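Local coordinates for protein orotidine-5-phosphate decarboxylase/orotate phosphoribosyltransferase, putative (Ompdcase-oprtase, putative) (Leishmania infantum, PDB 3QW3) that probably catalyses the decarboxylation of orotidine 5'-phosphate to UMP, this chain being the decarboxylase domain of a bifunctional UMP synthase, at residues A[61-64]-A[65-69]; A[89-92]-A[93-97]; A[180-183]-A[184-188]; A[215-218]-A[219-223]. One frame throughout, in Å; residues are numbered along the deposited sequence.

How the interactions relate
All four contacts are local ones within the TIM-barrel decarboxylase domain, and they follow one another along the chain. Interactions 1, 2 and 3 are turns of helices 60-72, 89-102 and 181-190, while interaction 4 is the loop leading from helix 208-215 into strand 223-227. The centres of interactions 1 and 2 lie about 20 Å apart. Interactions 3 and 4 lie about 32 to 36 Å from those two, centre to centre, but only about 13 Å between their own centres. They touch where Arg188 NE approaches Gly215 O at 2.7 Å, probably as a hydrogen bond. Interaction 2 thus lies at the subunit interface and interaction 1 at its margin, whereas the other pair joins successive beta-alpha units of one barrel.

Interaction 1: residues A[61-64]-A[65-69]; sequences EGWA and ALSEV
Residues 61-64 and 65-69 form consecutive turns of helix 60-72, with the carbonyls of Glu61, Gly62, Trp63 and Ala64 each accepting from the amide four residues on. The bond from Ser67 N to Trp63 O measures 2.9 Å, with an N-H...O angle of 160°.

The side chains of the same two residues, Trp63 and Ser67, also meet. Trp63 has its CG anti to the backbone N (chi1 -178°), which carries the six-membered ring toward Ser67, the residue one turn on. Ser67 CB stands over one face, 4.2 Å from the centroid of that Trp63 ring and 21° off its normal, a CH-pi contact. It is displaced toward the rim, with Trp63 CZ3 3.9 Å from Ser67 CB. The indole was modelled in two conformers, of which this is one, so the contact may not be permanent. On another side of the helix, Ala65 CB rests 3.3 Å from Glu61 O, a small methyl group against the preceding turn.

Trp63 also packs on Gly59 of the second subunit, while Ala65 and Val69 turn to helices 27-41 and 52-56. The arrangement is an i to i+4 aromatic contact on an outer alpha-helix of the TIM barrel, at the edge of the dimer interface.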
ATOM      1  N   GLU A  61     -15.215  11.899  -8.305  1.00 30.49           N
ATOM      2  CA  GLU A  61     -15.206  13.164  -7.576  1.00 30.03           C
ATOM      3  C   GLU A  61     -14.179  13.185  -6.447  1.00 29.12           C
ATOM      4  O   GLU A  61     -13.751  14.253  -6.010  1.00 28.88           O
ATOM      5  CB  GLU A  61     -16.594  13.459  -7.014  1.00 30.55           C
ATOM      6  CG  GLU A  61     -17.633  13.797  -8.068  1.00 32.79           C
ATOM      7  CD  GLU A  61     -18.841  14.495  -7.478  1.00 36.32           C
ATOM      8  OE1 GLU A  61     -19.501  13.906  -6.594  1.00 38.04           O
ATOM      9  OE2 GLU A  61     -19.132  15.635  -7.903  1.00 38.94           O
ATOM     10  N   GLY A  62     -13.787  11.998  -5.991  1.00 28.14           N
ATOM     11  CA  GLY A  62     -12.828  11.847  -4.901  1.00 26.90           C
ATOM     12  C   GLY A  62     -11.450  12.448  -5.114  1.00 26.12           C
ATOM     13  O   GLY A  62     -10.928  13.119  -4.218  1.00 25.78           O
ATOM     14  N   TRP A  63     -10.847  12.189  -6.281  0.50 25.78           N
ATOM     15  CA  TRP A  63      -9.516  12.725  -6.615  0.50 25.51           C
ATOM     16  C   TRP A  63      -9.530  14.241  -6.618  0.50 25.09           C
ATOM     17  O   TRP A  63      -8.646  14.882  -6.046  0.50 24.76           O
ATOM     18  CB  TRP A  63      -9.022  12.244  -7.987  0.50 25.80           C
ATOM     19  CG  TRP A  63      -7.629  12.758  -8.329  0.50 26.20           C
ATOM     20  CD1 TRP A  63      -6.448  12.098  -8.142  0.50 26.39           C
ATOM     21  CD2 TRP A  63      -7.283  14.035  -8.894  0.50 26.99           C
ATOM     22  NE1 TRP A  63      -5.397  12.874  -8.560  0.50 27.26           N
ATOM     23  CE2 TRP A  63      -5.880  14.068  -9.024  0.50 27.04           C
ATOM     24  CE3 TRP A  63      -8.022  15.147  -9.309  0.50 27.22           C
ATOM     25  CZ2 TRP A  63      -5.203  15.170  -9.550  0.50 27.72           C
ATOM     26  CZ3 TRP A  63      -7.349  16.242  -9.828  0.50 27.35           C
ATOM     27  CH2 TRP A  63      -5.953  16.244  -9.944  0.50 27.85           C
ATOM     28  N   ALA A  64     -10.546  14.802  -7.270  1.00 24.79           N
ATOM     29  CA  ALA A  64     -10.681  16.256  -7.398  1.00 24.53           C
ATOM     30  C   ALA A  64     -10.886  16.884  -6.022  1.00 23.95           C
ATOM     31  O   ALA A  64     -10.350  17.953  -5.738  1.00 24.03           O
ATOM     32  CB  ALA A  64     -11.826  16.620  -8.335  1.00 24.72           C
ATOM     33  N   ALA A  65     -11.652  16.197  -5.177  1.00 23.18           N
ATOM     34  CA  ALA A  65     -11.890  16.628  -3.804  1.00 22.52           C
ATOM     35  C   ALA A  65     -10.586  16.651  -3.005  1.00 22.18           C
ATOM     36  O   ALA A  65     -10.315  17.609  -2.279  1.00 21.75           O
ATOM     37  CB  ALA A  65     -12.922  15.727  -3.127  1.00 22.73           C
ATOM     38  N   LEU A  66      -9.783  15.598  -3.151  1.00 21.56           N
ATOM     39  CA  LEU A  66      -8.489  15.519  -2.472  1.00 21.19           C
ATOM     40  C   LEU A  66      -7.567  16.636  -2.946  1.00 21.51           C
ATOM     41  O   LEU A  66      -6.894  17.268  -2.134  1.00 21.30           O
ATOM     42  CB  LEU A  66      -7.835  14.146  -2.693  1.00 20.79           C
ATOM     43  CG  LEU A  66      -6.453  13.904  -2.072  1.00 20.07           C
ATOM     44  CD1 LEU A  66      -6.434  14.205  -0.567  1.00 19.30           C
ATOM     45  CD2 LEU A  66      -6.001  12.476  -2.343  1.00 18.73           C
ATOM     46  N   SER A  67      -7.557  16.885  -4.256  1.00 21.81           N
ATOM     47  CA  SER A  67      -6.738  17.955  -4.824  1.00 22.44           C
ATOM     48  C   SER A  67      -7.137  19.302  -4.232  1.00 22.44           C
ATOM     49  O   SER A  67      -6.274  20.085  -3.818  1.00 22.63           O
ATOM     50  CB  SER A  67      -6.842  17.988  -6.354  1.00 22.49           C
ATOM     51  OG  SER A  67      -6.028  19.025  -6.882  1.00 23.94           O
ATOM     52  N   GLU A  68      -8.445  19.545  -4.171  1.00 22.72           N
ATOM     53  CA  GLU A  68      -8.995  20.787  -3.633  1.00 23.13           C
ATOM     54  C   GLU A  68      -8.677  20.966  -2.143  1.00 22.55           C
ATOM     55  O   GLU A  68      -8.330  22.066  -1.706  1.00 22.62           O
ATOM     56  CB  GLU A  68     -10.508  20.859  -3.883  1.00 23.49           C
ATOM     57  CG  GLU A  68     -11.157  22.158  -3.410  1.00 26.42           C
ATOM     58  CD  GLU A  68     -12.593  22.339  -3.891  1.00 29.42           C
ATOM     59  OE1 GLU A  68     -13.139  23.445  -3.679  1.00 31.36           O
ATOM     60  OE2 GLU A  68     -13.177  21.394  -4.469  1.00 30.82           O
ATOM     61  N   VAL A  69      -8.790  19.887  -1.370  1.00 21.84           N
ATOM     62  CA  VAL A  69      -8.476  19.934   0.062  1.00 21.23           C
ATOM     63  C   VAL A  69      -6.992  20.250   0.292  1.00 21.23           C
ATOM     64  O   VAL A  69      -6.657  21.077   1.140  1.00 21.43           O
ATOM     65  CB  VAL A  69      -8.921  18.632   0.805  1.00 20.97           C
ATOM     66  CG1 VAL A  69      -8.389  18.597   2.236  1.00 20.44           C
ATOM     67  CG2 VAL A  69     -10.437  18.518   0.815  1.00 20.64           C
TER

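Interaction 2: residues A[89-92]-A[93-97]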
ATOM      1  N   ALA A  89       9.225  -0.288  -9.595  1.00 24.37           N
ATOM      2  CA  ALA A  89       9.435   0.226 -10.957  1.00 24.44           C
ATOM      3  C   ALA A  89       8.461   1.327 -11.372  1.00 24.27           C
ATOM      4  O   ALA A  89       8.217   2.263 -10.596  1.00 24.07           O
ATOM      5  CB  ALA A  89       9.444  -0.936 -11.970  1.00 24.63           C
ATOM      6  N   ASP A  90       7.905   1.202 -12.582  1.00 23.94           N
ATOM      7  CA  ASP A  90       6.989   2.192 -13.148  1.00 23.83           C
ATOM      8  C   ASP A  90       5.750   2.418 -12.296  1.00 22.74           C
ATOM      9  O   ASP A  90       5.204   3.523 -12.272  1.00 22.82           O
ATOM     10  CB  ASP A  90       6.549   1.785 -14.564  1.00 24.79           C
ATOM     11  CG  ASP A  90       7.692   1.778 -15.566  1.00 27.49           C
ATOM     12  OD1 ASP A  90       8.838   2.143 -15.208  1.00 31.00           O
ATOM     13  OD2 ASP A  90       7.433   1.401 -16.732  1.00 32.00           O
ATOM     14  N   THR A  91       5.295   1.366 -11.615  1.00 21.48           N
ATOM     15  CA  THR A  91       4.101   1.452 -10.782  1.00 20.18           C
ATOM     16  C   THR A  91       4.354   2.390  -9.607  1.00 19.22           C
ATOM     17  O   THR A  91       3.581   3.315  -9.383  1.00 18.88           O
ATOM     18  CB  THR A  91       3.639   0.068 -10.293  1.00 19.85           C
ATOM     19  OG1 THR A  91       3.484  -0.801 -11.423  1.00 19.63           O
ATOM     20  CG2 THR A  91       2.312   0.176  -9.549  1.00 19.52           C
ATOM     21  N   ALA A  92       5.440   2.153  -8.876  1.00 18.98           N
ATOM     22  CA  ALA A  92       5.822   3.030  -7.770  1.00 18.77           C
ATOM     23  C   ALA A  92       6.109   4.455  -8.258  1.00 18.89           C
ATOM     24  O   ALA A  92       5.740   5.422  -7.587  1.00 18.63           O
ATOM     25  CB  ALA A  92       7.009   2.464  -7.019  1.00 19.06           C
ATOM     26  N   ASP A  93       6.739   4.581  -9.433  1.00 18.93           N
ATOM     27  CA  ASP A  93       6.953   5.900 -10.060  1.00 19.08           C
ATOM     28  C   ASP A  93       5.637   6.635 -10.262  1.00 18.53           C
ATOM     29  O   ASP A  93       5.566   7.847 -10.055  1.00 18.47           O
ATOM     30  CB  ASP A  93       7.645   5.783 -11.427  1.00 19.60           C
ATOM     31  CG  ASP A  93       9.124   5.447 -11.331  1.00 21.58           C
ATOM     32  OD1 ASP A  93       9.757   5.678 -10.275  1.00 23.55           O
ATOM     33  OD2 ASP A  93       9.665   4.959 -12.349  1.00 23.26           O
ATOM     34  N   ALA A  94       4.603   5.901 -10.688  1.00 17.55           N
ATOM     35  CA  ALA A  94       3.287   6.478 -10.931  1.00 16.79           C
ATOM     36  C   ALA A  94       2.624   6.968  -9.641  1.00 16.21           C
ATOM     37  O   ALA A  94       2.055   8.058  -9.614  1.00 16.07           O
ATOM     38  CB  ALA A  94       2.379   5.482 -11.655  1.00 16.87           C
ATOM     39  N   TYR A  95       2.709   6.168  -8.579  1.00 15.92           N
ATOM     40  CA  TYR A  95       2.204   6.584  -7.270  1.00 15.61           C
ATOM     41  C   TYR A  95       2.917   7.860  -6.802  1.00 15.67           C
ATOM     42  O   TYR A  95       2.284   8.761  -6.254  1.00 15.52           O
ATOM     43  CB  TYR A  95       2.422   5.494  -6.217  1.00 15.38           C
ATOM     44  CG  TYR A  95       1.439   4.331  -6.217  1.00 14.77           C
ATOM     45  CD1 TYR A  95       1.898   3.024  -6.086  1.00 15.16           C
ATOM     46  CD2 TYR A  95       0.055   4.537  -6.300  1.00 15.04           C
ATOM     47  CE1 TYR A  95       1.019   1.945  -6.050  1.00 14.81           C
ATOM     48  CE2 TYR A  95      -0.841   3.450  -6.271  1.00 14.03           C
ATOM     49  CZ  TYR A  95      -0.340   2.163  -6.151  1.00 14.70           C
ATOM     50  OH  TYR A  95      -1.190   1.082  -6.110  1.00 15.20           O
ATOM     51  N   ALA A  96       4.231   7.917  -7.017  1.00 15.86           N
ATOM     52  CA  ALA A  96       5.044   9.056  -6.569  1.00 16.20           C
ATOM     53  C   ALA A  96       4.659  10.311  -7.335  1.00 16.63           C
ATOM     54  O   ALA A  96       4.410  11.356  -6.732  1.00 16.63           O
ATOM     55  CB  ALA A  96       6.544   8.761  -6.717  1.00 16.03           C
ATOM     56  N   THR A  97       4.589  10.201  -8.662  1.00 17.00           N
ATOM     57  CA  THR A  97       4.169  11.333  -9.487  1.00 17.62           C
ATOM     58  C   THR A  97       2.775  11.820  -9.099  1.00 17.44           C
ATOM     59  O   THR A  97       2.541  13.026  -8.982  1.00 17.50           O
ATOM     60  CB  THR A  97       4.249  11.003 -10.992  1.00 17.77           C
ATOM     61  OG1 THR A  97       5.599  10.662 -11.315  1.00 18.81           O
ATOM     62  CG2 THR A  97       3.828  12.204 -11.831  1.00 19.16           C
TER
HETATM   63  O   HOH W   1       8.477   4.843 -14.852  1.00 51.32           O
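The two segments, 89-92 and 93-97, lie in the N-terminal part of helix 89-102, joined by four i to i+4 backbone bonds, among them Asp93 N to Ala89 O at 3.0 Å.

Asp90 and Asp93 bring their carboxylates close, with Asp90 OD1 4.1 Å from Asp93 OD2 and the two planes inclined by 26°. A water spans these oxygens and donates to both: its bond to Asp93 OD2 is 2.8 Å, and the one to Asp90 OD1 is weak at 2.7 Å. The bridge probably eases the repulsion between like charges. Asp93 CG, anti to its carbonyl carbon (chi1 -74°), folds back along the helix to lie 3.4 Å from Ala89 O, the carbonyl that accepts from Asp93 N.

Thr91 and Tyr95, one turn apart, run side by side, pointing the same way. The methyl Thr91 CG2 meets the ring carbon Tyr95 CE1 at 4.1 Å, while the hydroxyl of Thr91 is hydrogen-bonded to Asn51 OD1 of the second subunit. Tyr95 OH makes a weak hydrogen bond to Arg85 of that subunit. The Thr91 side chain is about 5 Å from a bound sulfate ion, consistent with the family's active site being completed across the dimer.

Helix 89-102 connects strands 80-85 and 107-110 in a beta-alpha-beta unit. Ala92, Asp93, Tyr95 and Ala96 lean on Pro121 and Phe122 of helix 116-123, while Asp90, Thr91, Tyr95 and Thr97 all touch the second subunit.

Interaction 3: residues A[180-183]-A[184-188]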
ATOM      1  N   ASP A 180       2.620   2.064  22.442  1.00 31.96           N
ATOM      2  CA  ASP A 180       3.714   1.444  23.193  1.00 31.87           C
ATOM      3  C   ASP A 180       4.988   2.293  23.195  1.00 31.15           C
ATOM      4  O   ASP A 180       5.730   2.315  22.206  1.00 31.08           O
ATOM      5  CB  ASP A 180       4.013   0.022  22.709  1.00 32.45           C
ATOM      6  CG  ASP A 180       5.036  -0.686  23.590  1.00 33.91           C
ATOM      7  OD1 ASP A 180       5.065  -0.430  24.821  1.00 36.55           O
ATOM      8  OD2 ASP A 180       5.814  -1.501  23.056  1.00 36.44           O
ATOM      9  N   PRO A 181       5.253   2.980  24.322  1.00 30.31           N
ATOM     10  CA  PRO A 181       6.429   3.831  24.461  1.00 29.61           C
ATOM     11  C   PRO A 181       7.734   3.041  24.538  1.00 28.84           C
ATOM     12  O   PRO A 181       8.783   3.574  24.191  1.00 28.59           O
ATOM     13  CB  PRO A 181       6.175   4.567  25.780  1.00 29.75           C
ATOM     14  CG  PRO A 181       5.288   3.659  26.556  1.00 30.10           C
ATOM     15  CD  PRO A 181       4.421   2.982  25.542  1.00 30.42           C
ATOM     16  N   VAL A 182       7.670   1.789  24.994  1.00 28.10           N
ATOM     17  CA  VAL A 182       8.863   0.939  25.044  1.00 27.51           C
ATOM     18  C   VAL A 182       9.356   0.644  23.622  1.00 26.84           C
ATOM     19  O   VAL A 182      10.556   0.722  23.349  1.00 26.44           O
ATOM     20  CB  VAL A 182       8.630  -0.370  25.856  1.00 27.74           C
ATOM     21  CG1 VAL A 182       9.843  -1.295  25.764  1.00 28.08           C
ATOM     22  CG2 VAL A 182       8.337  -0.046  27.324  1.00 28.54           C
ATOM     23  N   ALA A 183       8.424   0.334  22.721  1.00 26.32           N
ATOM     24  CA  ALA A 183       8.757   0.117  21.311  1.00 25.52           C
ATOM     25  C   ALA A 183       9.221   1.415  20.656  1.00 25.02           C
ATOM     26  O   ALA A 183      10.186   1.428  19.897  1.00 24.75           O
ATOM     27  CB  ALA A 183       7.569  -0.474  20.559  1.00 25.76           C
ATOM     28  N   LEU A 184       8.538   2.511  20.973  1.00 24.53           N
ATOM     29  CA  LEU A 184       8.902   3.822  20.453  1.00 23.94           C
ATOM     30  C   LEU A 184      10.350   4.173  20.830  1.00 23.49           C
ATOM     31  O   LEU A 184      11.103   4.682  20.003  1.00 23.06           O
ATOM     32  CB  LEU A 184       7.931   4.882  20.987  1.00 24.12           C
ATOM     33  CG  LEU A 184       7.251   5.878  20.043  1.00 25.23           C
ATOM     34  CD1 LEU A 184       6.396   6.848  20.855  1.00 25.09           C
ATOM     35  CD2 LEU A 184       8.249   6.635  19.206  1.00 25.08           C
ATOM     36  N   ALA A 185      10.739   3.882  22.073  1.00 23.20           N
ATOM     37  CA  ALA A 185      12.109   4.126  22.530  1.00 22.83           C
ATOM     38  C   ALA A 185      13.127   3.234  21.816  1.00 22.62           C
ATOM     39  O   ALA A 185      14.239   3.675  21.522  1.00 22.38           O
ATOM     40  CB  ALA A 185      12.214   3.954  24.040  1.00 22.85           C
ATOM     41  N   ARG A 186      12.744   1.987  21.540  1.00 22.49           N
ATOM     42  CA  ARG A 186      13.607   1.077  20.780  1.00 22.64           C
ATOM     43  C   ARG A 186      13.876   1.638  19.388  1.00 22.12           C
ATOM     44  O   ARG A 186      15.008   1.612  18.905  1.00 21.86           O
ATOM     45  CB  ARG A 186      12.995  -0.324  20.676  1.00 23.04           C
ATOM     46  CG  ARG A 186      13.042  -1.125  21.966  1.00 25.03           C
ATOM     47  CD  ARG A 186      12.881  -2.609  21.689  1.00 28.24           C
ATOM     48  NE  ARG A 186      12.839  -3.378  22.930  1.00 31.55           N
ATOM     49  CZ  ARG A 186      11.727  -3.703  23.585  1.00 33.34           C
ATOM     50  NH1 ARG A 186      10.534  -3.342  23.123  1.00 34.44           N
ATOM     51  NH2 ARG A 186      11.808  -4.402  24.709  1.00 34.78           N
ATOM     52  N   VAL A 187      12.831   2.166  18.753  1.00 21.52           N
ATOM     53  CA  VAL A 187      12.970   2.738  17.418  1.00 21.00           C
ATOM     54  C   VAL A 187      13.880   3.972  17.441  1.00 20.90           C
ATOM     55  O   VAL A 187      14.762   4.119  16.592  1.00 20.62           O
ATOM     56  CB  VAL A 187      11.589   3.037  16.785  1.00 20.77           C
ATOM     57  CG1 VAL A 187      11.749   3.673  15.420  1.00 20.89           C
ATOM     58  CG2 VAL A 187      10.782   1.751  16.681  1.00 20.61           C
ATOM     59  N   ARG A 188      13.685   4.843  18.430  1.00 20.63           N
ATOM     60  CA  ARG A 188      14.546   6.017  18.575  1.00 21.04           C
ATOM     61  C   ARG A 188      16.023   5.646  18.807  1.00 21.37           C
ATOM     62  O   ARG A 188      16.924   6.360  18.364  1.00 21.61           O
ATOM     63  CB  ARG A 188      14.017   6.944  19.678  1.00 21.14           C
ATOM     64  CG  ARG A 188      14.784   8.264  19.840  1.00 20.59           C
ATOM     65  CD  ARG A 188      14.970   8.999  18.515  1.00 19.56           C
ATOM     66  NE  ARG A 188      13.772   9.719  18.095  1.00 18.51           N
ATOM     67  CZ  ARG A 188      13.527  10.109  16.848  1.00 18.36           C
ATOM     68  NH1 ARG A 188      14.382   9.833  15.870  1.00 18.12           N
ATOM     69  NH2 ARG A 188      12.413  10.774  16.578  1.00 16.56           N
TER
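A capped helix start defines this contact: Asp180 is the N-cap of helix 181-190, the connection between barrel strands 172-176 and 196-198. Its carboxylate accepts two weak capping bonds, Val182 N to Asp180 OD1 at 3.4 Å and Ala183 N to Asp180 OD2 at 3.2 Å. Its carbonyl takes Leu184 N, the first of four i to i+4 bonds linking 180-183 to 184-188.

Across the turn, Val182 and Arg186 lie side by side and point the same way. The methyl Val182 CG1 comes over one face of the guanidinium and is 3.4 Å from Arg186 NH1. Arg186 reaches back because its CG is anti to the carbonyl carbon (chi1 -73°) and the chain then runs extended to NE, with Arg186 CG passing 3.4 Å from Val182 O. Val187 CG2 lies 3.3 Å from Ala183 O, the carbonyl that accepts from Val187 N. Leu184 and Val187 pack on strand residues Val176 and Phe196.

Arg186 NH1 makes a weak hydrogen bond to Tyr155 OH and stands 5.1 Å from Asp180 OD2, too far for a salt bridge, though a weak attraction is probable. The Asp180 carboxylate would also be favoured by the helix dipole, whereas the valine gives the guanidinium an apolar support.

Interaction 4: residues A[215-218]-A[219-223]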
ATOM      1  N   GLY A 215      10.313   9.229  22.324  1.00 21.46           N
ATOM      2  CA  GLY A 215      10.521   9.463  20.896  1.00 21.55           C
ATOM      3  C   GLY A 215      11.172  10.759  20.454  1.00 21.40           C
ATOM      4  O   GLY A 215      11.678  10.836  19.329  1.00 21.56           O
ATOM      5  N   LEU A 216      11.155  11.789  21.301  1.00 20.82           N
ATOM      6  CA  LEU A 216      11.802  13.055  20.936  1.00 20.71           C
ATOM      7  C   LEU A 216      13.316  12.908  20.765  1.00 20.86           C
ATOM      8  O   LEU A 216      13.963  12.135  21.478  1.00 21.39           O
ATOM      9  CB  LEU A 216      11.493  14.161  21.951  1.00 20.53           C
ATOM     10  CG  LEU A 216      10.085  14.765  21.938  1.00 19.79           C
ATOM     11  CD1 LEU A 216       9.890  15.687  23.137  1.00 20.16           C
ATOM     12  CD2 LEU A 216       9.794  15.514  20.634  1.00 18.60           C
ATOM     13  N   ARG A 217      13.870  13.655  19.813  1.00 20.85           N
ATOM     14  CA  ARG A 217      15.318  13.722  19.620  1.00 21.12           C
ATOM     15  C   ARG A 217      15.949  14.652  20.658  1.00 21.54           C
ATOM     16  O   ARG A 217      15.242  15.298  21.438  1.00 21.57           O
ATOM     17  CB  ARG A 217      15.649  14.211  18.205  1.00 20.94           C
ATOM     18  CG  ARG A 217      15.008  13.403  17.084  1.00 20.42           C
ATOM     19  CD  ARG A 217      15.388  13.931  15.699  1.00 19.51           C
ATOM     20  NE  ARG A 217      15.093  15.357  15.529  1.00 18.79           N
ATOM     21  CZ  ARG A 217      14.937  15.968  14.356  1.00 19.80           C
ATOM     22  NH1 ARG A 217      15.022  15.278  13.223  1.00 20.41           N
ATOM     23  NH2 ARG A 217      14.681  17.275  14.317  1.00 18.88           N
ATOM     24  N   ALA A 218      17.282  14.721  20.648  1.00 21.88           N
ATOM     25  CA  ALA A 218      18.050  15.609  21.521  1.00 22.18           C
ATOM     26  C   ALA A 218      17.700  17.095  21.356  1.00 21.82           C
ATOM     27  O   ALA A 218      17.921  17.889  22.270  1.00 23.12           O
ATOM     28  CB  ALA A 218      19.552  15.387  21.303  1.00 22.60           C
ATOM     29  N   ASP A 219      17.143  17.462  20.204  1.00 20.74           N
ATOM     30  CA  ASP A 219      16.789  18.855  19.923  1.00 19.74           C
ATOM     31  C   ASP A 219      15.373  19.228  20.368  1.00 19.10           C
ATOM     32  O   ASP A 219      14.935  20.362  20.164  1.00 19.00           O
ATOM     33  CB  ASP A 219      16.996  19.190  18.436  1.00 19.84           C
ATOM     34  CG  ASP A 219      16.053  18.427  17.506  1.00 19.41           C
ATOM     35  OD1 ASP A 219      15.470  17.406  17.916  1.00 18.64           O
ATOM     36  OD2 ASP A 219      15.896  18.863  16.348  1.00 20.07           O
ATOM     37  N   GLY A 220      14.661  18.272  20.959  1.00 18.56           N
ATOM     38  CA  GLY A 220      13.275  18.496  21.382  1.00 17.59           C
ATOM     39  C   GLY A 220      12.283  18.411  20.234  1.00 17.28           C
ATOM     40  O   GLY A 220      11.141  18.854  20.355  1.00 16.75           O
ATOM     41  N   SER A 221      12.717  17.816  19.126  1.00 16.84           N
ATOM     42  CA  SER A 221      11.892  17.703  17.921  1.00 16.95           C
ATOM     43  C   SER A 221      11.925  16.267  17.377  1.00 16.75           C
ATOM     44  O   SER A 221      12.367  15.352  18.072  1.00 16.66           O
ATOM     45  CB  SER A 221      12.371  18.706  16.868  1.00 17.45           C
ATOM     46  OG  SER A 221      11.347  19.011  15.935  1.00 18.28           O
ATOM     47  N   GLY A 222      11.441  16.068  16.151  1.00 16.82           N
ATOM     48  CA  GLY A 222      11.538  14.758  15.506  1.00 16.68           C
ATOM     49  C   GLY A 222      10.342  13.849  15.724  1.00 16.98           C
ATOM     50  O   GLY A 222      10.385  12.673  15.372  1.00 16.73           O
ATOM     51  N   MET A 223       9.280  14.386  16.311  1.00 16.98           N
ATOM     52  CA  MET A 223       8.025  13.651  16.414  1.00 17.58           C
ATOM     53  C   MET A 223       6.897  14.492  15.876  1.00 17.60           C
ATOM     54  O   MET A 223       6.763  15.670  16.215  1.00 17.17           O
ATOM     55  CB  MET A 223       7.720  13.257  17.859  1.00 18.27           C
ATOM     56  CG  MET A 223       8.405  11.994  18.314  1.00 21.20           C
ATOM     57  SD  MET A 223       7.925  11.706  20.017  1.00 25.67           S
ATOM     58  CE  MET A 223       6.364  10.850  19.846  1.00 24.76           C
TER
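The guanidinium of Arg217 has Gly222 CA over one face, 3.6 Å above its plane and displaced toward the rim, and Asp219 OD1 at its edge, in plane. Asp219 is gripped side-on by two nitrogens. Arg217 NE reaches Asp219 OD1 at 3.2 Å, and Arg217 NH2 reaches Asp219 OD2 at 2.9 Å on its syn lone pair. The planes nevertheless differ by 49°, leaving the second bond bent, with an N-H...O angle of 135°. A bend at chi3 (-55°) turns the end of the arginine toward the aspartate.

The chain carrying them folds into a type I beta turn, Arg217 to Gly220, closed by Gly220 N to Arg217 O at 3.1 Å. Arg217 N bonds almost straight to Ser221 O at 2.9 Å. Asp219 OD1 also takes Ser221 N, 3.0 Å away, as an Asx turn; this donor and Arg217 NE come from opposite faces of the carboxylate. Met223 lays SD 3.4 Å from Gly215 C, and its CB packs 4.1 Å from Leu216 CD2.

Arg217 also meets Trp195 by a cation-pi contact and gives NH1 to Thr193 O. Paired charges and backbone bonds probably help to hold the loop between helix 208-215 and strand 223-227, and two donors on Asp219 OD1 would tend to stabilise its negative charge.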